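Local coordinates for uncharacterized protein (PDB 4O5P), which is a type VI secretion effector, Tle1, that probably hydrolyses phospholipids of target membranes as an alpha/beta-hydrolase-type enzyme, at residues A[8-13]-A[470-475]; A[458-463]-A[477-482]; A[627-632]-A[682-687]; A[403-408]-A[451-456]; A[362-367]-A[687-692]. All blocks are in the same frame, centred on the assembly; numbering follows the deposited sequence.

Interaction 1 (A[8-13]-A[470-475]); sequences FHIAPT and EEVIRR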
# COMPACT_ATOMS: atom_id res chain seq x y z
N PHE A 8 19.89 -5.47 2.01
CA PHE A 8 19.44 -4.27 1.31
C PHE A 8 20.46 -3.81 0.27
O PHE A 8 21.66 -3.76 0.55
CB PHE A 8 19.18 -3.17 2.31
CG PHE A 8 18.85 -1.85 1.69
CD1 PHE A 8 17.59 -1.59 1.22
CD2 PHE A 8 19.82 -0.86 1.59
CE1 PHE A 8 17.28 -0.35 0.65
CE2 PHE A 8 19.53 0.37 1.02
CZ PHE A 8 18.26 0.62 0.55
N HIS A 9 19.98 -3.50 -0.95
CA HIS A 9 20.87 -3.03 -2.01
C HIS A 9 20.22 -1.94 -2.84
O HIS A 9 19.00 -1.73 -2.77
CB HIS A 9 21.27 -4.18 -2.94
CG HIS A 9 21.84 -5.36 -2.24
ND1 HIS A 9 23.19 -5.48 -1.97
CD2 HIS A 9 21.25 -6.46 -1.73
CE1 HIS A 9 23.40 -6.62 -1.33
NE2 HIS A 9 22.25 -7.23 -1.17
N ILE A 10 21.04 -1.22 -3.62
CA ILE A 10 20.53 -0.34 -4.66
C ILE A 10 19.96 -1.28 -5.73
O ILE A 10 20.45 -2.41 -5.87
CB ILE A 10 21.67 0.50 -5.28
CG1 ILE A 10 22.27 1.44 -4.23
CG2 ILE A 10 21.18 1.38 -6.42
CD1 ILE A 10 21.22 2.38 -3.62
N ALA A 11 18.95 -0.82 -6.47
CA ALA A 11 18.47 -1.54 -7.65
C ALA A 11 19.63 -2.03 -8.50
O ALA A 11 20.64 -1.33 -8.63
CB ALA A 11 17.58 -0.65 -8.48
N PRO A 12 19.51 -3.23 -9.08
CA PRO A 12 20.54 -3.68 -10.01
C PRO A 12 20.46 -2.88 -11.30
O PRO A 12 19.43 -2.24 -11.56
CB PRO A 12 20.17 -5.15 -10.28
CG PRO A 12 18.69 -5.23 -10.01
CD PRO A 12 18.46 -4.25 -8.87
N THR A 13 21.53 -2.88 -12.08
CA THR A 13 21.55 -2.20 -13.37
C THR A 13 20.52 -2.89 -14.25
O THR A 13 20.24 -4.08 -14.04
CB THR A 13 22.94 -2.30 -14.01
OG1 THR A 13 22.99 -1.49 -15.19
CG2 THR A 13 23.27 -3.75 -14.37
N GLU A 470 18.29 4.09 5.53
CA GLU A 470 18.28 5.46 6.03
C GLU A 470 19.21 6.39 5.25
O GLU A 470 18.82 7.50 4.87
CB GLU A 470 18.64 5.48 7.52
CG GLU A 470 17.62 4.82 8.44
CD GLU A 470 17.90 3.36 8.74
OE1 GLU A 470 18.48 2.65 7.88
OE2 GLU A 470 17.53 2.90 9.85
N GLU A 471 20.43 5.95 5.00
CA GLU A 471 21.39 6.78 4.30
C GLU A 471 21.04 6.96 2.84
O GLU A 471 21.30 8.03 2.26
CB GLU A 471 22.79 6.18 4.41
CG GLU A 471 23.35 6.24 5.82
CD GLU A 471 23.57 7.66 6.32
OE1 GLU A 471 23.71 8.60 5.50
OE2 GLU A 471 23.60 7.85 7.55
N VAL A 472 20.46 5.91 2.24
CA VAL A 472 20.05 5.99 0.85
C VAL A 472 18.92 7.01 0.74
O VAL A 472 18.87 7.79 -0.21
CB VAL A 472 19.64 4.59 0.27
CG1 VAL A 472 18.88 4.74 -1.02
CG2 VAL A 472 20.88 3.72 0.04
N ILE A 473 18.02 7.01 1.72
CA ILE A 473 16.94 7.98 1.72
C ILE A 473 17.45 9.41 1.92
O ILE A 473 16.99 10.34 1.25
CB ILE A 473 15.85 7.62 2.76
CG1 ILE A 473 15.11 6.37 2.31
CG2 ILE A 473 14.85 8.77 2.98
CD1 ILE A 473 14.00 5.97 3.22
N ARG A 474 18.40 9.59 2.85
CA ARG A 474 18.99 10.91 3.06
C ARG A 474 19.56 11.44 1.74
O ARG A 474 19.24 12.56 1.30
CB ARG A 474 20.10 10.85 4.13
CG ARG A 474 20.92 12.14 4.23
CD ARG A 474 22.10 12.11 5.21
NE ARG A 474 22.71 13.45 5.26
CZ ARG A 474 23.84 13.76 5.89
NH1 ARG A 474 24.55 12.84 6.54
NH2 ARG A 474 24.28 15.01 5.87
N ARG A 475 20.38 10.62 1.10
CA ARG A 475 21.08 11.07 -0.11
C ARG A 475 20.16 11.25 -1.33
O ARG A 475 20.28 12.22 -2.07
CB ARG A 475 22.28 10.15 -0.41
CG ARG A 475 23.19 10.68 -1.54
CD ARG A 475 24.47 9.85 -1.71
NE ARG A 475 25.36 10.44 -2.71
CZ ARG A 475 25.27 10.19 -4.02
NH1 ARG A 475 24.34 9.37 -4.47
NH2 ARG A 475 26.11 10.76 -4.88
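F8 and I10 close from two positions on one methyl of V472, where the edge strand 7-10 of the mixed sheet of the alpha/beta-hydrolase-like core meets helix 469-487. The tight part is small and wholly apolar. V472 CG2 lies in the plane of the F8 ring, at its edge, 3.7 Å from CE2 and 4.1 Å from CZ, so the phenyl offers C-H groups and not its pi face. The ring is carried there with CG anti to the backbone N (chi1 174°), and F8 and V472 approach from opposing directions. I10 brings CD1 obliquely to the same methyl. V472 is buried, and the loop residue C337 also touches it.

Even at their nearest the backbones are well apart, I10 CA and V472 CA being 8.4 Å from each other; toward solvent, polar groups take over. H9, on the other side of the strand from F8, is exposed, and its NE2 is hydrogen-bonded to F6 O. E470 turns its carboxylate to a salt bridge with R350. Backbone bonds from H9 to E372 and A374 hold the strand parallel to strand 370-375, while I10 also packs on W460 of helix 451-463. The I10 part of the contact is only slightly longer than that of F8, CD1 to V472 CG2 being 3.9 Å.

Interaction 2 (A[458-463]-A[477-482]); sequences NAWQAQ and TALITA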
# COMPACT_ATOMS: atom_id res chain seq x y z
N ASN A 458 19.69 3.53 -15.64
CA ASN A 458 21.05 3.14 -15.32
C ASN A 458 21.95 4.30 -14.89
O ASN A 458 22.88 4.11 -14.12
CB ASN A 458 21.66 2.33 -16.47
CG ASN A 458 21.00 0.97 -16.63
OD1 ASN A 458 20.52 0.38 -15.66
ND2 ASN A 458 20.96 0.46 -17.86
N ALA A 459 21.67 5.52 -15.35
CA ALA A 459 22.46 6.66 -14.86
C ALA A 459 22.16 6.87 -13.38
O ALA A 459 23.08 7.06 -12.54
CB ALA A 459 22.15 7.92 -15.66
N TRP A 460 20.87 6.82 -13.05
CA TRP A 460 20.52 6.84 -11.64
C TRP A 460 21.19 5.70 -10.86
O TRP A 460 21.80 5.91 -9.82
CB TRP A 460 19.00 6.78 -11.45
CG TRP A 460 18.65 6.86 -10.00
CD1 TRP A 460 18.48 7.99 -9.26
CD2 TRP A 460 18.50 5.76 -9.11
NE1 TRP A 460 18.19 7.66 -7.96
CE2 TRP A 460 18.20 6.29 -7.84
CE3 TRP A 460 18.55 4.37 -9.26
CZ2 TRP A 460 17.96 5.49 -6.72
CZ3 TRP A 460 18.34 3.57 -8.14
CH2 TRP A 460 18.04 4.13 -6.89
N GLN A 461 21.08 4.48 -11.38
CA GLN A 461 21.57 3.32 -10.67
C GLN A 461 23.05 3.45 -10.38
O GLN A 461 23.52 3.10 -9.30
CB GLN A 461 21.29 2.06 -11.47
CG GLN A 461 21.46 0.77 -10.68
CD GLN A 461 22.91 0.33 -10.55
OE1 GLN A 461 23.75 0.64 -11.41
NE2 GLN A 461 23.21 -0.39 -9.48
N ALA A 462 23.78 3.97 -11.36
CA ALA A 462 25.22 4.13 -11.26
C ALA A 462 25.66 5.23 -10.31
O ALA A 462 26.73 5.11 -9.70
CB ALA A 462 25.84 4.32 -12.66
N GLN A 463 24.89 6.31 -10.17
CA GLN A 463 25.29 7.36 -9.20
C GLN A 463 24.91 7.04 -7.76
O GLN A 463 25.42 7.65 -6.82
CB GLN A 463 24.71 8.72 -9.56
CG GLN A 463 23.17 8.78 -9.54
CD GLN A 463 22.59 9.05 -8.16
OE1 GLN A 463 23.13 9.83 -7.37
NE2 GLN A 463 21.46 8.39 -7.87
N THR A 477 16.97 11.90 -1.19
CA THR A 477 16.09 13.04 -0.89
C THR A 477 16.86 14.27 -1.29
O THR A 477 16.30 15.17 -1.92
CB THR A 477 15.71 13.14 0.58
OG1 THR A 477 15.00 11.95 0.96
CG2 THR A 477 14.76 14.35 0.80
N ALA A 478 18.15 14.27 -0.96
CA ALA A 478 19.03 15.38 -1.33
C ALA A 478 19.11 15.56 -2.85
O ALA A 478 19.14 16.69 -3.33
CB ALA A 478 20.42 15.19 -0.74
N LEU A 479 19.18 14.46 -3.59
CA LEU A 479 19.26 14.53 -5.05
C LEU A 479 18.01 15.13 -5.69
O LEU A 479 18.08 16.06 -6.52
CB LEU A 479 19.56 13.14 -5.64
CG LEU A 479 19.56 12.96 -7.16
CD1 LEU A 479 20.49 13.97 -7.84
CD2 LEU A 479 19.97 11.52 -7.51
N ILE A 480 16.84 14.64 -5.30
CA ILE A 480 15.63 15.20 -5.89
C ILE A 480 15.40 16.66 -5.41
O ILE A 480 14.88 17.49 -6.15
CB ILE A 480 14.40 14.29 -5.68
CG1 ILE A 480 13.26 14.73 -6.60
CG2 ILE A 480 13.97 14.28 -4.24
CD1 ILE A 480 12.06 13.76 -6.64
N THR A 481 15.82 16.96 -4.18
CA THR A 481 15.81 18.35 -3.71
C THR A 481 16.67 19.22 -4.64
O THR A 481 16.23 20.28 -5.09
CB THR A 481 16.34 18.47 -2.27
OG1 THR A 481 15.46 17.80 -1.36
CG2 THR A 481 16.45 19.96 -1.86
N ALA A 482 17.90 18.76 -4.90
CA ALA A 482 18.80 19.46 -5.82
C ALA A 482 18.14 19.72 -7.17
O ALA A 482 18.24 20.81 -7.71
CB ALA A 482 20.11 18.68 -6.00
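Q463 folds back with CG between its backbone N and carbonyl carbon (chi1 62°) and bends again at chi2 (85°), while L479 extends with CG anti to the backbone N; their ends therefore meet between two successive helices, 451-463 and 469-487, which pack as a helical hairpin. L479 CD2 is the methyl that makes the contact. It rests against the amide of Q463, 3.5 Å from NE2 and 3.6 Å from OE1, and reaches the W460 indole more distantly at CD1, 4.2 Å away.

The amide is held from several directions. NE2 donates to W460 O, one turn back, in a bent bond with an N-H...O angle of 136°, and it also bonds E476. OE1 accepts from R633 and R475. These partners satisfy the amide and fix its rotation while the leucine methyl lies against it. W460 is tied down too, its NE1 bonding to E476, so that one glutamate joins both side chains of helix 451-463 to helix 469-487. L479 is further packed by R633 and by F655 of helix 649-657. Q463 NE2 itself stands over one face of the W460 indole, 3.2 Å above the ring plane and displaced toward its rim.

Interaction 3 (A[627-632]-A[682-687]); sequences HRDGSA and FRYRLV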
# COMPACT_ATOMS: atom_id res chain seq x y z
N HIS A 627 18.00 20.87 3.24
CA HIS A 627 18.36 22.13 2.60
C HIS A 627 19.85 22.16 2.24
O HIS A 627 20.21 22.45 1.10
CB HIS A 627 18.00 23.29 3.52
CG HIS A 627 17.80 24.59 2.81
ND1 HIS A 627 18.85 25.36 2.37
CD2 HIS A 627 16.67 25.26 2.49
CE1 HIS A 627 18.37 26.46 1.80
NE2 HIS A 627 17.05 26.42 1.86
N ARG A 628 20.70 21.82 3.21
CA ARG A 628 22.15 21.79 2.98
C ARG A 628 22.66 20.75 1.96
O ARG A 628 23.38 21.12 1.02
CB ARG A 628 22.89 21.61 4.32
CG ARG A 628 22.56 22.69 5.33
CD ARG A 628 23.51 22.63 6.52
NE ARG A 628 22.82 22.78 7.80
CZ ARG A 628 22.33 23.93 8.25
NH1 ARG A 628 22.44 25.04 7.52
NH2 ARG A 628 21.72 23.98 9.43
N ASP A 629 22.33 19.47 2.18
CA ASP A 629 22.66 18.39 1.23
C ASP A 629 22.14 18.73 -0.16
O ASP A 629 22.87 18.63 -1.16
CB ASP A 629 22.03 17.03 1.62
CG ASP A 629 22.51 16.46 2.96
OD1 ASP A 629 23.44 16.99 3.60
OD2 ASP A 629 21.92 15.43 3.37
N GLY A 630 20.86 19.08 -0.23
CA GLY A 630 20.24 19.51 -1.47
C GLY A 630 20.99 20.60 -2.23
O GLY A 630 21.27 20.47 -3.43
N SER A 631 21.31 21.69 -1.54
CA SER A 631 22.04 22.78 -2.18
C SER A 631 23.43 22.34 -2.69
O SER A 631 23.83 22.63 -3.86
CB SER A 631 22.17 23.93 -1.17
OG SER A 631 20.89 24.38 -0.77
N ALA A 632 24.15 21.63 -1.85
CA ALA A 632 25.45 21.09 -2.22
C ALA A 632 25.38 20.22 -3.47
O ALA A 632 26.09 20.46 -4.40
CB ALA A 632 26.13 20.37 -1.06
N PHE A 682 10.41 18.97 2.63
CA PHE A 682 11.51 19.21 3.53
C PHE A 682 11.44 18.37 4.79
O PHE A 682 11.96 18.76 5.83
CB PHE A 682 11.66 20.70 3.81
CG PHE A 682 12.31 21.43 2.68
CD1 PHE A 682 11.55 21.95 1.64
CD2 PHE A 682 13.70 21.54 2.61
CE1 PHE A 682 12.16 22.60 0.57
CE2 PHE A 682 14.33 22.18 1.55
CZ PHE A 682 13.55 22.72 0.52
N ARG A 683 10.83 17.20 4.67
CA ARG A 683 10.90 16.16 5.70
C ARG A 683 11.34 14.85 5.06
O ARG A 683 11.03 14.58 3.89
CB ARG A 683 9.53 15.94 6.34
CG ARG A 683 9.06 17.08 7.22
CD ARG A 683 7.61 16.87 7.66
NE ARG A 683 7.04 18.14 8.07
CZ ARG A 683 6.23 18.87 7.32
NH1 ARG A 683 5.84 18.44 6.13
NH2 ARG A 683 5.79 20.03 7.79
N TYR A 684 12.04 14.02 5.82
CA TYR A 684 12.33 12.68 5.32
C TYR A 684 11.07 11.84 5.44
O TYR A 684 10.23 12.08 6.32
CB TYR A 684 13.50 12.04 6.05
CG TYR A 684 14.80 12.76 5.80
CD1 TYR A 684 15.32 12.89 4.52
CD2 TYR A 684 15.52 13.31 6.85
CE1 TYR A 684 16.52 13.56 4.31
CE2 TYR A 684 16.68 13.97 6.65
CZ TYR A 684 17.18 14.09 5.39
OH TYR A 684 18.36 14.76 5.24
N ARG A 685 10.93 10.88 4.54
CA ARG A 685 9.78 9.98 4.56
C ARG A 685 9.84 9.14 5.83
O ARG A 685 10.93 8.74 6.26
CB ARG A 685 9.83 9.08 3.33
CG ARG A 685 8.72 8.05 3.24
CD ARG A 685 8.92 7.13 2.04
NE ARG A 685 7.70 6.39 1.75
CZ ARG A 685 7.61 5.39 0.89
NH1 ARG A 685 8.68 4.98 0.21
NH2 ARG A 685 6.44 4.80 0.72
N LEU A 686 8.70 8.87 6.44
CA LEU A 686 8.71 8.00 7.62
C LEU A 686 8.85 6.56 7.16
O LEU A 686 8.19 6.14 6.20
CB LEU A 686 7.44 8.18 8.45
CG LEU A 686 7.16 7.14 9.55
CD1 LEU A 686 8.27 7.14 10.62
CD2 LEU A 686 5.82 7.44 10.18
N VAL A 687 9.72 5.81 7.85
CA VAL A 687 9.97 4.41 7.53
C VAL A 687 9.89 3.58 8.80
O VAL A 687 10.52 3.91 9.81
CB VAL A 687 11.37 4.19 6.89
CG1 VAL A 687 11.54 2.71 6.50
CG2 VAL A 687 11.55 5.06 5.69
O HOH W 1 19.22 14.89 2.77
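Helix 616-637 meets the irregular loop that leads into strand 687-689 at two points: an aromatic contact of H627 with F682, and a water bridge between D629 and Y684. At the first point H627 CD2 lies 4.0 Å from F682 CE2; the two side chains run at a slant to each other. The phenyl is buried, whereas the imidazole has NE2 hydrogen-bonded to Y586 O, which fixes how the ring is turned.

At the second point D629 OD2 and Y684 OH stand 4.1 Å apart, too far for a direct bond, and one water fills the step. It donates to D629 OD2 at 2.8 Å and accepts from Y684 OH at 2.6 Å, lying at the edge of the tyrosine ring and in its plane. The carboxylate and phenol planes are 40° apart. D629 OD2 also forms a salt bridge with R474, which would probably stabilise its negative charge, and Y684 OH has a further partner in Q625.

Three helices touch the loop. Helix 571-587 touches F682 through D585 and Y586, I626 of helix 616-637 touches both F682 and Y684, and helix 469-487 meets Y684 through R474 and T477.

Interaction 4 (A[403-408]-A[451-456]); sequences SQIALQ and EELATR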
# COMPACT_ATOMS: atom_id res chain seq x y z
N SER A 403 8.24 2.96 -13.94
CA SER A 403 7.79 1.76 -13.25
C SER A 403 7.98 0.47 -14.05
O SER A 403 7.83 -0.62 -13.50
CB SER A 403 6.32 1.91 -12.87
OG SER A 403 5.56 2.30 -13.99
N GLN A 404 8.29 0.59 -15.33
CA GLN A 404 8.55 -0.59 -16.16
C GLN A 404 9.82 -1.33 -15.77
O GLN A 404 9.97 -2.51 -16.10
CB GLN A 404 8.56 -0.23 -17.65
CG GLN A 404 7.21 0.29 -18.18
CD GLN A 404 6.14 -0.79 -18.25
OE1 GLN A 404 5.15 -0.78 -17.50
NE2 GLN A 404 6.32 -1.73 -19.17
N ILE A 405 10.75 -0.66 -15.08
CA ILE A 405 12.00 -1.35 -14.72
C ILE A 405 11.75 -2.29 -13.55
O ILE A 405 11.97 -3.51 -13.64
CB ILE A 405 13.16 -0.34 -14.37
CG1 ILE A 405 13.34 0.69 -15.48
CG2 ILE A 405 14.47 -1.08 -14.11
CD1 ILE A 405 13.76 0.09 -16.82
N ALA A 406 11.25 -1.71 -12.46
CA ALA A 406 10.84 -2.51 -11.31
C ALA A 406 9.95 -3.68 -11.74
O ALA A 406 10.12 -4.80 -11.27
CB ALA A 406 10.14 -1.65 -10.29
N LEU A 407 9.03 -3.42 -12.67
CA LEU A 407 8.14 -4.48 -13.17
C LEU A 407 8.95 -5.65 -13.72
O LEU A 407 8.78 -6.81 -13.30
CB LEU A 407 7.21 -3.93 -14.25
CG LEU A 407 6.45 -4.94 -15.12
CD1 LEU A 407 5.42 -5.69 -14.28
CD2 LEU A 407 5.79 -4.22 -16.25
N GLN A 408 9.86 -5.34 -14.63
CA GLN A 408 10.65 -6.40 -15.22
C GLN A 408 11.46 -7.10 -14.13
O GLN A 408 11.58 -8.34 -14.10
CB GLN A 408 11.55 -5.87 -16.34
CG GLN A 408 10.79 -5.60 -17.64
CD GLN A 408 11.70 -5.60 -18.88
OE1 GLN A 408 12.90 -5.86 -18.78
NE2 GLN A 408 11.12 -5.32 -20.04
N GLU A 451 15.06 1.76 -24.75
CA GLU A 451 16.45 1.90 -24.37
C GLU A 451 16.72 3.26 -23.73
O GLU A 451 17.62 3.39 -22.92
CB GLU A 451 17.41 1.57 -25.53
CG GLU A 451 17.65 2.69 -26.52
CD GLU A 451 18.78 2.36 -27.50
OE1 GLU A 451 19.03 1.15 -27.73
OE2 GLU A 451 19.41 3.30 -28.03
N GLU A 452 15.92 4.28 -24.07
CA GLU A 452 16.11 5.60 -23.46
C GLU A 452 15.82 5.49 -21.96
O GLU A 452 16.61 5.96 -21.11
CB GLU A 452 15.18 6.62 -24.13
CG GLU A 452 15.27 8.04 -23.59
CD GLU A 452 14.37 9.02 -24.38
OE1 GLU A 452 14.82 9.50 -25.44
OE2 GLU A 452 13.21 9.30 -23.95
N LEU A 453 14.71 4.83 -21.64
CA LEU A 453 14.36 4.54 -20.26
C LEU A 453 15.47 3.75 -19.58
O LEU A 453 15.94 4.15 -18.51
CB LEU A 453 13.01 3.79 -20.19
CG LEU A 453 12.62 3.29 -18.79
CD1 LEU A 453 12.51 4.46 -17.81
CD2 LEU A 453 11.34 2.44 -18.80
N ALA A 454 15.92 2.66 -20.20
CA ALA A 454 16.99 1.87 -19.59
C ALA A 454 18.24 2.71 -19.29
O ALA A 454 18.84 2.59 -18.23
CB ALA A 454 17.36 0.69 -20.47
N THR A 455 18.61 3.57 -20.23
CA THR A 455 19.81 4.38 -20.10
C THR A 455 19.71 5.37 -18.93
O THR A 455 20.64 5.51 -18.13
CB THR A 455 20.03 5.17 -21.39
OG1 THR A 455 20.47 4.27 -22.42
CG2 THR A 455 21.08 6.23 -21.18
N ARG A 456 18.57 6.05 -18.85
CA ARG A 456 18.33 7.01 -17.78
C ARG A 456 18.27 6.35 -16.40
O ARG A 456 18.87 6.83 -15.40
CB ARG A 456 17.03 7.77 -18.09
CG ARG A 456 17.15 8.68 -19.34
CD ARG A 456 15.80 9.22 -19.78
NE ARG A 456 15.90 10.10 -20.95
CZ ARG A 456 14.93 10.91 -21.37
NH1 ARG A 456 13.79 10.97 -20.71
NH2 ARG A 456 15.11 11.67 -22.45
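E451 O is gripped by two donors of T455, one turn on: the backbone N at 2.9 Å and the hydroxyl OG1 at 3.0 Å. They reach the carbonyl from opposite faces of its plane, the hydroxyl tilted 33° out of it. This is a threonine folded back onto its own helix, at the start of helix 451-463. On the same helix R456 NH2 lies 3.4 Å from E452 OE2, but the oxygen sits above one face of the guanidinium, so the attraction is of charge alone; the more specific bonds of R456 go to E657 and Q658.

The contact with helix 403-416 is made by a different, apolar face. I405 and L453 reach toward each other tip to tip, with I405 CD1 3.9 Å from both CD2 and CG of L453. The leucine carries CG anti to the backbone N (chi1 174°), which sends its branched end across to the other helix. Q404 joins in through its aliphatic root, CB being 4.0 Å from L453 CD2. Its chain then bends away at chi2, and NE2 hydrogen-bonds S448 O and E446 O, so the buried amide is satisfied by the connection that precedes helix 451-463. All three touching residues are buried.

The helices come fairly close here, I405 CA and A454 CA being 7.7 Å apart. I405 also touches Y375 of strand 370-375, which places helix 403-416 against the sheet. The contact is that of a helix flanking the central sheet of an alpha/beta-hydrolase-like core, with helix 451-463 laid against it through leucine and isoleucine side chains.

Interaction 5 (A[362-367]-A[687-692]); sequences GPSCYR and VHFDNE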
# COMPACT_ATOMS: atom_id res chain seq x y z
N GLY A 362 19.73 -8.35 18.74
CA GLY A 362 20.58 -8.06 17.60
C GLY A 362 20.15 -6.81 16.86
O GLY A 362 19.15 -6.17 17.22
N PRO A 363 20.89 -6.45 15.81
CA PRO A 363 20.58 -5.25 15.03
C PRO A 363 19.38 -5.49 14.12
O PRO A 363 18.96 -6.65 13.93
CB PRO A 363 21.84 -5.07 14.18
CG PRO A 363 22.36 -6.48 13.98
CD PRO A 363 22.05 -7.20 15.28
N SER A 364 18.83 -4.42 13.58
CA SER A 364 17.81 -4.58 12.56
C SER A 364 18.51 -5.14 11.33
O SER A 364 19.56 -4.66 10.95
CB SER A 364 17.15 -3.24 12.24
OG SER A 364 16.04 -3.41 11.38
N CYS A 365 17.96 -6.20 10.74
CA CYS A 365 18.55 -6.82 9.56
C CYS A 365 17.47 -7.53 8.75
O CYS A 365 16.28 -7.41 9.02
CB CYS A 365 19.62 -7.84 9.98
SG CYS A 365 18.94 -9.23 10.96
N TYR A 366 17.91 -8.30 7.76
CA TYR A 366 16.98 -8.94 6.84
C TYR A 366 17.03 -10.44 7.03
O TYR A 366 18.10 -11.05 7.06
CB TYR A 366 17.32 -8.56 5.40
CG TYR A 366 17.17 -7.08 5.15
CD1 TYR A 366 18.20 -6.20 5.44
CD2 TYR A 366 15.97 -6.55 4.66
CE1 TYR A 366 18.06 -4.83 5.22
CE2 TYR A 366 15.82 -5.20 4.43
CZ TYR A 366 16.86 -4.34 4.72
OH TYR A 366 16.69 -2.99 4.50
N ARG A 367 15.85 -11.01 7.15
CA ARG A 367 15.65 -12.46 7.19
C ARG A 367 16.21 -13.19 5.96
O ARG A 367 16.12 -12.67 4.85
CB ARG A 367 14.15 -12.71 7.30
CG ARG A 367 13.80 -14.11 7.61
CD ARG A 367 13.32 -14.81 6.36
NE ARG A 367 12.07 -15.45 6.62
CZ ARG A 367 11.61 -16.49 5.94
NH1 ARG A 367 12.32 -17.02 4.95
NH2 ARG A 367 10.44 -16.99 6.28
N VAL A 687 9.72 5.81 7.85
CA VAL A 687 9.97 4.41 7.53
C VAL A 687 9.89 3.58 8.80
O VAL A 687 10.52 3.91 9.81
CB VAL A 687 11.37 4.19 6.89
CG1 VAL A 687 11.54 2.71 6.50
CG2 VAL A 687 11.55 5.06 5.69
N HIS A 688 9.10 2.51 8.76
CA HIS A 688 9.05 1.55 9.86
C HIS A 688 9.91 0.34 9.54
O HIS A 688 9.91 -0.14 8.41
CB HIS A 688 7.61 1.07 10.09
CG HIS A 688 6.69 2.16 10.56
ND1 HIS A 688 6.07 3.04 9.70
CD2 HIS A 688 6.29 2.51 11.81
CE1 HIS A 688 5.33 3.88 10.40
NE2 HIS A 688 5.45 3.58 11.68
N PHE A 689 10.64 -0.15 10.54
CA PHE A 689 11.33 -1.42 10.39
C PHE A 689 10.78 -2.29 11.52
O PHE A 689 11.34 -2.31 12.63
CB PHE A 689 12.85 -1.29 10.53
CG PHE A 689 13.45 -0.15 9.75
CD1 PHE A 689 13.53 1.13 10.31
CD2 PHE A 689 13.98 -0.35 8.49
CE1 PHE A 689 14.10 2.18 9.59
CE2 PHE A 689 14.55 0.69 7.77
CZ PHE A 689 14.61 1.95 8.32
N ASP A 690 9.66 -2.96 11.25
CA ASP A 690 8.92 -3.68 12.28
C ASP A 690 8.50 -2.73 13.41
O ASP A 690 7.69 -1.84 13.18
CB ASP A 690 9.74 -4.86 12.80
CG ASP A 690 8.96 -5.76 13.76
OD1 ASP A 690 7.72 -5.60 13.90
OD2 ASP A 690 9.60 -6.64 14.35
N ASN A 691 9.04 -2.92 14.61
CA ASN A 691 8.65 -2.08 15.73
C ASN A 691 9.38 -0.75 15.75
O ASN A 691 8.98 0.16 16.46
CB ASN A 691 8.87 -2.81 17.07
CG ASN A 691 10.33 -3.15 17.31
OD1 ASN A 691 11.03 -3.60 16.40
ND2 ASN A 691 10.80 -2.94 18.53
N GLU A 692 10.46 -0.64 14.97
CA GLU A 692 11.30 0.56 15.00
C GLU A 692 10.95 1.51 13.86
O GLU A 692 10.33 1.10 12.87
CB GLU A 692 12.78 0.16 14.91
CG GLU A 692 13.21 -0.88 15.93
CD GLU A 692 14.70 -1.17 15.90
OE1 GLU A 692 15.24 -1.49 14.82
OE2 GLU A 692 15.34 -1.05 16.97
O HOH W 2 14.04 -3.40 13.26
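S364 faces F689 and E692 across a narrow join that a single water completes. S364 CB is 3.7 Å from E692 OE1, and S364 OG is 3.9 Å from F689 CB; neither is a bond. The water does the polar work. It accepts from S364 OG at 2.7 Å and donates to E692 OE1 at 2.7 Å and to F689 O at 3.0 Å, so three groups from two distant parts of the chain hold it. The serine hydroxyl is placed by its torsion, OG lying anti to the backbone N (chi1 -172°), and E692 extends beyond CG to bring its carboxylate alongside.

In the second shell, R350 of strand 346-353 bonds S364 OG through NE, so the hydroxyl has a second partner besides the water. V687 CG1 covers part of one face of the F689 ring, 3.6 Å above its plane and displaced toward the rim, while L469 and E470 of helix 469-487 also touch that ring. Further out, the turn between F689 and E692 is fixed at its own ends by F689 N to E692 O at 2.7 Å and by the reverse bond from E692 N. D690, at the corner of the turn, forms salt bridges with R307 and R360, and N691 bonds D781.

Strand 687-689 runs parallel to strand 346-353, and C365 pairs by backbone bonds with R351 of that strand. The turn from F689 to E692 is a type II' beta turn closing a tight antiparallel beta hairpin with strand 692-693.

In the fold
Helix 469-487 is common to interactions 1 and 2, and helix 451-463 to interactions 2 and 4, so the three are linked through two successive helices beside the core sheet, though interactions 1 and 4 do not touch. Interactions 2 and 4 are buried; the other three are partly buried. Interaction 4 rests on aliphatic tips and interaction 1 on one methyl between a ring edge and an isoleucine, whereas interaction 2 mixes a leucine with a well-bonded amide. Interactions 3 and 5, which share V687, each include a bridging water. The R474 to D629 salt bridge ties interaction 1 to interaction 3, and A11 O to Q461 NE2 probably ties it to interaction 2.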